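Cytidylyltransferase (Leptospira borgpetersenii serovar Hardjo-bovis, PDB 6OEW) probably acts as a nucleotidyltransferase of the cytidylyltransferase family, which has a GT-A-type fold, and binds magnesium. Local coordinates at residues A[12-17]-A[91-96]; A[40-45]-A[54-59]; A[173-176]-A[181-184]. One frame throughout, in Å; residues are numbered along the deposited sequence.

Overall arrangement
Contacts 1 and 2 belong to the core and share one sheet. Strands 11-16 and 54-59 are parallel neighbours in it, and Ile15 N and O lie 2.9 and 2.7 Å from Val55 O and Leu57 N, probable hydrogen bonds. Contact 1 packs helix 86-96 against one face of this sheet and contact 2 packs helix 37-45 against the other, both through leucine methyls. Contact 3 lies about 20 Å from contact 1 and 26 Å from contact 2, centre to centre. It is only partly buried and joins the first residues of helix 174-178 to the loop that follows the helix, using aromatic rings and a lysine chain in place of purely aliphatic packing.

Contact 1: residues A[12-17]-A[91-96]; sequences GILIQA and LDAAKT
No ring or other flat side chain takes part in the contact between Leu14 and the helix residues Ala93 and Ala94. The touching is done by one methyl. Leu14 CD1 meets Ala93 CB at 4.2 Å and comes to 4.5 Å from Ala94 CB; the same Leu14 CD1 also lies 4.3 Å from Ala94 N of the helix backbone. Leu14 CD1 gets there because CG lies anti to the carbonyl carbon (chi1 -56°) and CD1 then continues the chain outward from CA (chi2 -165°), reaching across from strand to helix. With two alanines on the facing side, the backbones come close, 8.0 Å between the CA atoms of Leu14 and Ala93. The leucine's backbone is also tied to the helix, since Leu14 O is hydrogen-bonded to Tyr90 OH. Helix 86-96 forms the crossover from strand 77-81 to the parallel strand 101-106, and on its way it lies over strand 11-16. Strand 54-59 joins in beside it, with Val55 against Leu14 and Leu57 against Ala93, while Ala94 reaches Ile102 of strand 101-106 and Leu153 of helix 153-162.

Contact 2: residues A[40-45]-A[54-59]; sequences FMLERL and VVVLTT. With EDO (1,2-ethanediol), chain D.
Leu42 of helix 37-45 packs onto Val54 and Val56 of strand 54-59, the helix and second strand of a beta-alpha-beta unit that starts with strand 11-16. One methyl does the work. Leu42 CD2 sits 3.9 Å from Val56 CG2 and 4.1 Å from Val54 CG1, bridging two valines that share a face of the strand while Val55 turns to the other. The CB of Leu42 does not itself aim at the strand; the end of the chain swings nearer. The leucine crosses Val56 at about a right angle. In Val54, CG1 is placed anti to the backbone N (chi1 173°), and this is the branch that meets the helix. Beside it Leu45 also faces the strand, and Ile15 packs against Leu42, Leu45 and Val54 alike. Near the C-terminal end of the helix, away from the strand, a 1,2-ethanediol, probably from the crystallisation liquor, donates from O2 to Arg44 O at 2.8 Å and lays C2 over one face of the guanidinium, 3.5 Å from Arg44 CZ. That guanidinium is held by Ile112 O and Phe222 O. Such aliphatic packing of a crossover helix on parallel strands is the layered core of the Rossmann-like GT-A fold.

Contact 3: residues A[173-176]-A[181-184]; sequences VPYV and EKFK
Helix 174-178 and the short 3-10 turn at 181-182 double the chain back on itself, so that Val176 and Phe183 approach to 7.1 Å between CA atoms. The Phe183 side chain lies between them: its CB points toward the helix, with CG anti to the carbonyl carbon (chi1 -57°). Val176 covers one face of this ring. Its CG2 stands 4.1 Å from the ring centroid and 14° off the normal, a CH-pi contact, while Val176 CA lies 3.8 Å from Phe183 CE2. The CZ-CE2 edge of the phenyl then meets the CD2-CE2 edge of Tyr175, the ring planes roughly perpendicular: Phe183 CZ lies near the tyrosine plane and Tyr175 CD2 near the phenylalanine plane, 3.7 Å from each other, with Tyr175 CE2 also at 3.7 Å from Phe183 CZ. Neither ring lays its face on the other. Further out, Lys182 brings its aliphatic part across the end of the tyrosine, with Lys182 CD 3.7 Å and Lys182 CE 4.0 Å from Tyr175 OH; the lysine chain bends only at its last torsion. Helix 153-162 closes the inner side, with Leu155 against Phe183, Leu159 against Val176 and Ile162 against Tyr175. No hydrogen bond links the two segments, so what holds residues 182-183 against the first turn of helix 174-178 is dispersion and CH-pi packing, graded from a buried valine through partly exposed rings to an exposed lysine whose methylenes lie outermost.

Contact 1: residues A[12-17]-A[91-96]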
# COMPACT_ATOMS: atom_id res chain seq x y z
N GLY A 12 5.32 -11.90 -0.38
CA GLY A 12 4.33 -11.58 0.63
C GLY A 12 3.82 -10.16 0.44
O GLY A 12 4.61 -9.25 0.21
N ILE A 13 2.50 -9.96 0.49
CA ILE A 13 1.93 -8.62 0.45
C ILE A 13 1.65 -8.21 1.90
O ILE A 13 0.73 -8.73 2.55
CB ILE A 13 0.66 -8.54 -0.41
CG1 ILE A 13 0.93 -8.97 -1.84
CG2 ILE A 13 0.11 -7.09 -0.38
CD1 ILE A 13 -0.34 -9.15 -2.67
N LEU A 14 2.47 -7.30 2.42
CA LEU A 14 2.49 -6.96 3.84
C LEU A 14 1.95 -5.54 3.98
O LEU A 14 2.62 -4.58 3.59
CB LEU A 14 3.89 -7.08 4.42
CG LEU A 14 4.59 -8.42 4.26
CD1 LEU A 14 5.78 -8.47 5.19
CD2 LEU A 14 3.64 -9.58 4.52
N ILE A 15 0.73 -5.42 4.51
CA ILE A 15 0.01 -4.16 4.57
C ILE A 15 0.09 -3.61 5.98
O ILE A 15 -0.45 -4.21 6.93
CB ILE A 15 -1.46 -4.32 4.17
CG1 ILE A 15 -1.58 -5.12 2.87
CG2 ILE A 15 -2.15 -2.95 4.05
CD1 ILE A 15 -2.95 -5.68 2.73
N GLN A 16 0.72 -2.45 6.14
CA GLN A 16 0.74 -1.81 7.44
C GLN A 16 -0.52 -0.96 7.62
O GLN A 16 -0.90 -0.19 6.73
CB GLN A 16 2.00 -0.96 7.62
CG GLN A 16 2.17 0.12 6.57
CD GLN A 16 3.33 1.05 6.90
OE1 GLN A 16 4.46 0.82 6.50
NE2 GLN A 16 3.03 2.11 7.66
N ALA A 17 -1.19 -1.15 8.75
CA ALA A 17 -2.42 -0.41 9.01
C ALA A 17 -2.59 -0.31 10.51
O ALA A 17 -2.23 -1.22 11.24
CB ALA A 17 -3.65 -1.10 8.40
N LEU A 91 10.27 -6.55 9.40
CA LEU A 91 11.28 -7.60 9.48
C LEU A 91 10.77 -8.77 10.31
O LEU A 91 10.92 -9.93 9.92
CB LEU A 91 12.58 -7.03 10.05
CG LEU A 91 13.84 -7.88 9.97
CD1 LEU A 91 14.06 -8.38 8.56
CD2 LEU A 91 15.04 -7.09 10.45
N ASP A 92 10.12 -8.49 11.44
CA ASP A 92 9.49 -9.54 12.23
C ASP A 92 8.49 -10.34 11.39
O ASP A 92 8.51 -11.58 11.38
CB ASP A 92 8.76 -8.94 13.44
CG ASP A 92 9.68 -8.49 14.58
OD1 ASP A 92 10.89 -8.75 14.58
OD2 ASP A 92 9.14 -7.83 15.51
N ALA A 93 7.60 -9.64 10.68
CA ALA A 93 6.57 -10.32 9.90
C ALA A 93 7.18 -11.15 8.78
O ALA A 93 6.78 -12.29 8.55
CB ALA A 93 5.59 -9.29 9.32
N ALA A 94 8.15 -10.58 8.05
CA ALA A 94 8.76 -11.29 6.93
C ALA A 94 9.44 -12.57 7.40
O ALA A 94 9.33 -13.63 6.76
CB ALA A 94 9.74 -10.39 6.20
N LYS A 95 10.16 -12.49 8.52
CA LYS A 95 10.79 -13.70 9.05
C LYS A 95 9.75 -14.70 9.54
O LYS A 95 9.89 -15.91 9.33
CB LYS A 95 11.76 -13.34 10.18
CG LYS A 95 13.02 -12.59 9.77
CD LYS A 95 13.84 -12.30 11.04
CE LYS A 95 14.87 -11.20 10.86
NZ LYS A 95 15.28 -10.60 12.19
N THR A 96 8.71 -14.21 10.23
CA THR A 96 7.65 -15.08 10.72
C THR A 96 7.03 -15.89 9.58
O THR A 96 6.78 -17.09 9.72
CB THR A 96 6.58 -14.25 11.43
OG1 THR A 96 7.11 -13.78 12.67
CG2 THR A 96 5.32 -15.06 11.70

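Contact 2: residues A[40-45]-A[54-59]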
# COMPACT_ATOMS: atom_id res chain seq x y z
N PHE A 40 -12.33 -3.09 2.20
CA PHE A 40 -12.38 -2.86 0.76
C PHE A 40 -11.03 -3.13 0.11
O PHE A 40 -10.96 -3.77 -0.96
CB PHE A 40 -12.82 -1.42 0.51
CG PHE A 40 -13.42 -1.19 -0.84
CD1 PHE A 40 -14.80 -1.09 -0.98
CD2 PHE A 40 -12.61 -1.09 -1.97
CE1 PHE A 40 -15.38 -0.88 -2.22
CE2 PHE A 40 -13.20 -0.88 -3.23
CZ PHE A 40 -14.57 -0.78 -3.35
N MET A 41 -9.96 -2.63 0.72
CA MET A 41 -8.61 -2.86 0.20
C MET A 41 -8.29 -4.35 0.14
O MET A 41 -7.77 -4.85 -0.87
CB MET A 41 -7.59 -2.14 1.08
CG MET A 41 -6.19 -2.08 0.46
SD MET A 41 -5.02 -1.37 1.63
CE MET A 41 -3.50 -1.46 0.65
N LEU A 42 -8.59 -5.07 1.22
CA LEU A 42 -8.31 -6.50 1.25
C LEU A 42 -9.10 -7.23 0.17
O LEU A 42 -8.56 -8.12 -0.50
CB LEU A 42 -8.62 -7.05 2.64
CG LEU A 42 -7.74 -6.52 3.79
CD1 LEU A 42 -8.15 -7.12 5.12
CD2 LEU A 42 -6.26 -6.82 3.52
N GLU A 43 -10.36 -6.85 -0.05
CA GLU A 43 -11.13 -7.48 -1.12
C GLU A 43 -10.51 -7.22 -2.49
O GLU A 43 -10.51 -8.11 -3.36
CB GLU A 43 -12.58 -6.99 -1.09
CG GLU A 43 -13.36 -7.51 0.09
CD GLU A 43 -14.84 -7.27 -0.05
OE1 GLU A 43 -15.38 -7.49 -1.15
OE2 GLU A 43 -15.45 -6.83 0.93
N ARG A 44 -9.97 -6.02 -2.71
CA ARG A 44 -9.30 -5.73 -3.97
C ARG A 44 -8.01 -6.54 -4.14
O ARG A 44 -7.67 -6.96 -5.25
CB ARG A 44 -9.03 -4.23 -4.07
CG ARG A 44 -10.31 -3.46 -4.41
CD ARG A 44 -10.10 -1.97 -4.54
NE ARG A 44 -9.21 -1.59 -5.65
CZ ARG A 44 -9.57 -1.53 -6.93
NH1 ARG A 44 -10.80 -1.87 -7.33
NH2 ARG A 44 -8.69 -1.13 -7.84
N LEU A 45 -7.30 -6.78 -3.05
CA LEU A 45 -6.07 -7.56 -3.13
C LEU A 45 -6.33 -9.06 -3.25
O LEU A 45 -5.40 -9.80 -3.60
CB LEU A 45 -5.20 -7.28 -1.90
CG LEU A 45 -4.62 -5.87 -1.90
CD1 LEU A 45 -4.06 -5.53 -0.52
CD2 LEU A 45 -3.52 -5.79 -2.91
N VAL A 54 -1.17 -12.51 1.88
CA VAL A 54 -1.46 -11.17 2.37
C VAL A 54 -1.43 -11.23 3.89
O VAL A 54 -2.02 -12.14 4.48
CB VAL A 54 -2.82 -10.67 1.87
CG1 VAL A 54 -3.18 -9.35 2.50
CG2 VAL A 54 -2.79 -10.50 0.36
N VAL A 55 -0.72 -10.29 4.51
CA VAL A 55 -0.70 -10.15 5.96
C VAL A 55 -0.95 -8.69 6.29
O VAL A 55 -0.35 -7.80 5.67
CB VAL A 55 0.64 -10.62 6.57
CG1 VAL A 55 0.52 -10.74 8.11
CG2 VAL A 55 1.14 -11.95 5.91
N VAL A 56 -1.82 -8.43 7.27
CA VAL A 56 -1.98 -7.09 7.82
C VAL A 56 -1.06 -6.95 9.02
O VAL A 56 -1.09 -7.77 9.95
CB VAL A 56 -3.44 -6.81 8.20
CG1 VAL A 56 -3.56 -5.49 8.98
CG2 VAL A 56 -4.34 -6.78 6.97
N LEU A 57 -0.21 -5.93 8.99
CA LEU A 57 0.76 -5.67 10.04
C LEU A 57 0.25 -4.47 10.82
O LEU A 57 0.20 -3.36 10.29
CB LEU A 57 2.13 -5.36 9.46
CG LEU A 57 3.06 -6.50 9.04
CD1 LEU A 57 2.35 -7.45 8.07
CD2 LEU A 57 4.30 -5.87 8.42
N THR A 58 -0.08 -4.68 12.10
CA THR A 58 -0.61 -3.58 12.89
C THR A 58 0.12 -3.54 14.23
O THR A 58 1.17 -4.17 14.38
CB THR A 58 -2.14 -3.73 13.03
OG1 THR A 58 -2.72 -2.54 13.60
CG2 THR A 58 -2.50 -4.96 13.88
N THR A 59 -0.37 -2.77 15.20
CA THR A 59 0.30 -2.66 16.48
C THR A 59 -0.35 -3.58 17.51
O THR A 59 -1.40 -4.18 17.27
CB THR A 59 0.29 -1.22 17.04
OG1 THR A 59 -0.91 -1.04 17.79
CG2 THR A 59 0.33 -0.18 15.91
C1 EDO D . -8.88 -5.62 -9.37
O1 EDO D . -7.76 -6.37 -9.86
C2 EDO D . -8.43 -4.54 -8.38
O2 EDO D . -7.63 -5.14 -7.35

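Contact 3: residues A[173-176]-A[181-184]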
# COMPACT_ATOMS: atom_id res chain seq x y z
N VAL A 173 11.73 3.28 3.83
CA VAL A 173 12.40 3.55 2.56
C VAL A 173 13.25 4.82 2.48
O VAL A 173 14.05 4.90 1.54
CB VAL A 173 11.38 3.59 1.41
CG1 VAL A 173 10.63 2.29 1.34
CG2 VAL A 173 10.47 4.81 1.58
N PRO A 174 13.14 5.83 3.37
CA PRO A 174 13.81 7.11 3.08
C PRO A 174 15.29 7.00 2.75
O PRO A 174 15.78 7.73 1.88
CB PRO A 174 13.60 7.92 4.37
CG PRO A 174 12.36 7.43 4.88
CD PRO A 174 12.38 5.97 4.63
N TYR A 175 16.02 6.13 3.44
CA TYR A 175 17.44 6.00 3.14
C TYR A 175 17.66 5.51 1.71
O TYR A 175 18.62 5.93 1.05
CB TYR A 175 18.14 5.08 4.14
CG TYR A 175 19.64 5.00 3.94
CD1 TYR A 175 20.50 5.84 4.64
CD2 TYR A 175 20.20 4.10 3.03
CE1 TYR A 175 21.87 5.78 4.47
CE2 TYR A 175 21.57 4.04 2.84
CZ TYR A 175 22.40 4.87 3.56
OH TYR A 175 23.75 4.81 3.37
N VAL A 176 16.78 4.62 1.22
CA VAL A 176 16.92 4.15 -0.17
C VAL A 176 16.68 5.29 -1.13
O VAL A 176 17.48 5.54 -2.04
CB VAL A 176 15.96 2.97 -0.45
CG1 VAL A 176 15.95 2.64 -1.97
CG2 VAL A 176 16.36 1.74 0.34
N GLU A 181 21.79 5.52 -5.67
CA GLU A 181 22.96 4.95 -6.34
C GLU A 181 23.67 3.92 -5.49
O GLU A 181 24.60 3.27 -5.98
CB GLU A 181 23.92 6.07 -6.77
CG GLU A 181 24.78 6.67 -5.66
CD GLU A 181 23.97 7.52 -4.67
OE1 GLU A 181 22.85 7.94 -5.01
OE2 GLU A 181 24.47 7.75 -3.55
N LYS A 182 23.24 3.72 -4.24
CA LYS A 182 23.79 2.68 -3.37
C LYS A 182 23.04 1.35 -3.48
O LYS A 182 23.50 0.35 -2.90
CB LYS A 182 23.77 3.16 -1.92
CG LYS A 182 24.67 4.37 -1.66
CD LYS A 182 24.73 4.75 -0.18
CE LYS A 182 25.67 5.92 0.05
NZ LYS A 182 27.08 5.56 -0.27
N PHE A 183 21.93 1.29 -4.20
CA PHE A 183 21.10 0.09 -4.25
C PHE A 183 20.75 -0.25 -5.70
O PHE A 183 20.86 0.58 -6.60
CB PHE A 183 19.81 0.28 -3.46
CG PHE A 183 20.04 0.63 -2.02
CD1 PHE A 183 20.21 -0.37 -1.08
CD2 PHE A 183 20.06 1.96 -1.62
CE1 PHE A 183 20.41 -0.04 0.26
CE2 PHE A 183 20.27 2.28 -0.28
CZ PHE A 183 20.45 1.29 0.65
N LYS A 184 20.32 -1.50 -5.90
CA LYS A 184 19.82 -1.92 -7.21
C LYS A 184 18.37 -1.44 -7.28
O LYS A 184 17.40 -2.20 -7.12
CB LYS A 184 20.01 -3.42 -7.39
CG LYS A 184 21.49 -3.82 -7.25
CD LYS A 184 21.74 -5.29 -7.50
CE LYS A 184 23.24 -5.59 -7.52
NZ LYS A 184 23.47 -7.01 -7.87